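PDB 3NYM: uncharacterized protein from Neisseria meningitidis serogroup B, which is of unknown function, an all-helical member of an uncharacterised family that assembles as a two-subunit complex in the crystal. Local coordinates for residues L14-V17 and G18-Q21; I100-S103 and I104-D107. All coordinates share one frame; numbering follows the deposited sequence.

Two short helical stretches of eight residues illustrate how one backbone pattern serves different ends. Contact 1 (14-17 with 18-21) makes up nearly all of the short helix 13-20, its centre about 17 Å from that of the chain, whereas contact 2 (100-103 with 104-107) occupies the interior of the long helix 83-113, its centre about 5 Å from the chain's. The two centres lie 16 Å apart and the nearest atoms about 5 Å, without touching. Helix 83-113 nevertheless joins them: L14 packs on I108 and L111, a short way beyond contact 2. Both also meet the second subunit. No active site is known; a PEG molecule, probably from the crystallisation liquor, lies about 4 Å from the L19 side chain.

Contact 1 of 2, residues L14-V17 and G18-Q21; sequences LINV and GLYQ
G18 N donates to L14 O at 3.0 Å with an N-H...O angle of 165°, the first of three i to i+4 bonds of helix 13-20. L19 N follows, to I15 O, and Y20 N gives the third, to N16 O at 3.3 Å. At V17 the bonding shifts: its O takes a weak bond from Q21 N at 3.5 Å and another weak one from Y20 N, while Q21 N bonds well to G18 O, three residues back, at 2.8 Å.

Apolar and CH contacts fill in around this ladder. L19 CG rests 3.4 Å from I15 O, while its CD1 branch turns to I15 CG2 at 4.4 Å and to N16 OD1. The Y20 ring brings CD2 to 3.2 Å from N16 O, with V17 CA at the ring's edge. V17 and Q21 run side by side in the same direction; with V17 CG1 anti to the backbone N (chi1 175°), that methyl comes to 4.1 Å from Q21 NE2.

The two amides find partners beyond the segments. N16 ND2 bonds to Q72 OE1 of the second subunit, whose F80 meets the Y20 ring edge-to-face, and Q21 NE2 bonds to L111 O. The chemistry thus implies a turn where the backbone passes from i+4 to i+3 bonding, while the amides tie it separately to the partner subunit and to helix 83-113.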
# COMPACT_ATOMS: atom_id res chain seq x y z
N LEU A 14 -17.12 7.31 -1.75
CA LEU A 14 -17.45 5.93 -2.13
C LEU A 14 -18.84 5.55 -1.62
O LEU A 14 -19.61 4.89 -2.33
CB LEU A 14 -16.37 4.95 -1.64
CG LEU A 14 -14.99 5.16 -2.28
CD1 LEU A 14 -13.99 4.19 -1.70
CD2 LEU A 14 -15.08 5.00 -3.81
N ILE A 15 -19.18 5.98 -0.41
CA ILE A 15 -20.54 5.76 0.10
C ILE A 15 -21.56 6.41 -0.84
O ILE A 15 -22.57 5.79 -1.18
CB ILE A 15 -20.70 6.29 1.53
CG1 ILE A 15 -19.88 5.45 2.51
CG2 ILE A 15 -22.17 6.30 1.94
CD1 ILE A 15 -19.65 6.13 3.85
N ASN A 16 -21.28 7.63 -1.28
CA ASN A 16 -22.17 8.32 -2.23
C ASN A 16 -22.34 7.55 -3.54
O ASN A 16 -23.44 7.47 -4.08
CB ASN A 16 -21.67 9.74 -2.53
CG ASN A 16 -21.83 10.67 -1.35
OD1 ASN A 16 -22.63 10.42 -0.45
ND2 ASN A 16 -21.06 11.76 -1.35
N VAL A 17 -21.25 6.99 -4.05
CA VAL A 17 -21.36 6.20 -5.28
C VAL A 17 -22.29 5.02 -5.05
O VAL A 17 -23.13 4.70 -5.89
CB VAL A 17 -19.98 5.72 -5.76
CG1 VAL A 17 -20.13 4.81 -6.97
CG2 VAL A 17 -19.09 6.90 -6.08
N GLY A 18 -22.13 4.37 -3.91
CA GLY A 18 -23.00 3.27 -3.53
C GLY A 18 -24.47 3.67 -3.52
O GLY A 18 -25.33 2.90 -3.96
N LEU A 19 -24.76 4.87 -3.03
CA LEU A 19 -26.15 5.32 -2.93
C LEU A 19 -26.79 5.45 -4.31
O LEU A 19 -27.98 5.19 -4.47
CB LEU A 19 -26.25 6.64 -2.15
CG LEU A 19 -25.85 6.56 -0.68
CD1 LEU A 19 -25.78 7.95 -0.06
CD2 LEU A 19 -26.82 5.66 0.09
N TYR A 20 -26.01 5.85 -5.31
CA TYR A 20 -26.53 5.90 -6.67
C TYR A 20 -26.96 4.51 -7.11
O TYR A 20 -27.86 4.35 -7.93
CB TYR A 20 -25.52 6.52 -7.64
CG TYR A 20 -25.52 8.03 -7.55
CD1 TYR A 20 -26.52 8.78 -8.17
CD2 TYR A 20 -24.56 8.71 -6.80
CE1 TYR A 20 -26.55 10.16 -8.07
CE2 TYR A 20 -24.59 10.09 -6.69
CZ TYR A 20 -25.58 10.81 -7.33
OH TYR A 20 -25.62 12.19 -7.23
N GLN A 21 -26.33 3.49 -6.54
CA GLN A 21 -26.62 2.11 -6.91
C GLN A 21 -27.69 1.48 -6.03
O GLN A 21 -27.97 0.29 -6.14
CB GLN A 21 -25.34 1.26 -6.89
CG GLN A 21 -24.25 1.84 -7.76
CD GLN A 21 -23.05 0.93 -7.90
OE1 GLN A 21 -23.08 -0.23 -7.51
NE2 GLN A 21 -21.99 1.46 -8.49

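Contact 2 of 2, residues I100-S103 and I104-D107; sequences IFDS and IKTD
I104 lays its CG1 branch back over the preceding turn, 3.4 Å from I100 O, on the buried side of helix 83-113. A chi1 of -64° sets CG1 beside I104's own backbone N and hence near I100 O; CD1 stays within 3.9 Å of the same oxygen, and I104 N adds a weak bond to it. Nearby I100 CG2 sits over the centre of the F101 ring, 4.0 Å above its plane, while W53 of helix 53-60 and F64 of the second subunit pack against I104. Both carboxylate oxygens of D107 are engaged as well, OD2 by Y47 OH and OD1 by I44 N.

On the partly exposed side the looseness concerns the D102 and K105 side chains, which pack on S98 and M91 of the second subunit. D102 OD1 and K105 NZ stay 5.5 Å apart, so their opposite charges probably attract without forming a salt bridge. The D102 carbonyl there is firmly held: T106 N donates to D102 O at 2.9 Å and T106 OG1 at 3.1 Å, from opposite faces of its plane. K105 N to F101 O and D107 N to S103 O continue the i to i+4 pattern. Hydroxyls bonded to the carbonyl four residues before, T106 OG1 to D102 O and S103 OG to L99 O, are a familiar feature of alpha-helix interiors, here in the long helix of an all-helical fold.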
# COMPACT_ATOMS: atom_id res chain seq x y z
N ILE A 100 -3.88 -1.84 3.02
CA ILE A 100 -4.72 -0.66 3.16
C ILE A 100 -5.21 -0.22 1.79
O ILE A 100 -6.41 -0.03 1.57
CB ILE A 100 -3.92 0.50 3.78
CG1 ILE A 100 -3.50 0.15 5.21
CG2 ILE A 100 -4.71 1.80 3.70
CD1 ILE A 100 -4.23 0.90 6.26
N PHE A 101 -4.28 -0.06 0.87
CA PHE A 101 -4.62 0.47 -0.45
C PHE A 101 -5.19 -0.57 -1.39
O PHE A 101 -6.10 -0.26 -2.16
CB PHE A 101 -3.43 1.22 -1.05
CG PHE A 101 -3.00 2.38 -0.20
CD1 PHE A 101 -3.73 3.56 -0.22
CD2 PHE A 101 -1.94 2.26 0.68
CE1 PHE A 101 -3.37 4.63 0.58
CE2 PHE A 101 -1.57 3.32 1.48
CZ PHE A 101 -2.28 4.51 1.44
N ASP A 102 -4.69 -1.79 -1.31
CA ASP A 102 -5.29 -2.85 -2.12
C ASP A 102 -6.77 -3.02 -1.79
O ASP A 102 -7.59 -3.28 -2.68
CB ASP A 102 -4.56 -4.17 -1.94
CG ASP A 102 -5.01 -5.20 -2.95
OD1 ASP A 102 -4.90 -4.93 -4.16
OD2 ASP A 102 -5.49 -6.27 -2.53
N SER A 103 -7.13 -2.90 -0.52
CA SER A 103 -8.51 -3.06 -0.10
C SER A 103 -9.42 -1.99 -0.68
O SER A 103 -10.49 -2.29 -1.19
CB SER A 103 -8.61 -3.04 1.42
OG SER A 103 -7.97 -4.18 1.94
N ILE A 104 -8.98 -0.74 -0.59
CA ILE A 104 -9.70 0.36 -1.19
C ILE A 104 -9.84 0.13 -2.70
O ILE A 104 -10.93 0.28 -3.27
CB ILE A 104 -8.98 1.69 -0.91
CG1 ILE A 104 -8.97 1.97 0.60
CG2 ILE A 104 -9.62 2.83 -1.69
CD1 ILE A 104 -8.30 3.28 0.99
N LYS A 105 -8.74 -0.26 -3.35
CA LYS A 105 -8.78 -0.59 -4.77
C LYS A 105 -9.88 -1.61 -5.07
O LYS A 105 -10.67 -1.43 -5.99
CB LYS A 105 -7.43 -1.13 -5.25
CG LYS A 105 -7.42 -1.41 -6.74
CD LYS A 105 -6.21 -2.21 -7.18
CE LYS A 105 -6.26 -2.41 -8.70
NZ LYS A 105 -4.98 -2.93 -9.27
N THR A 106 -9.92 -2.69 -4.29
CA THR A 106 -10.91 -3.74 -4.51
C THR A 106 -12.34 -3.23 -4.39
O THR A 106 -13.20 -3.57 -5.20
CB THR A 106 -10.71 -4.92 -3.55
OG1 THR A 106 -9.43 -5.50 -3.77
CG2 THR A 106 -11.80 -5.97 -3.77
N ASP A 107 -12.61 -2.41 -3.37
CA ASP A 107 -13.98 -1.90 -3.21
C ASP A 107 -14.35 -0.95 -4.35
O ASP A 107 -15.50 -0.94 -4.83
CB ASP A 107 -14.16 -1.20 -1.87
CG ASP A 107 -14.22 -2.17 -0.70
OD1 ASP A 107 -14.24 -3.40 -0.92
OD2 ASP A 107 -14.24 -1.69 0.46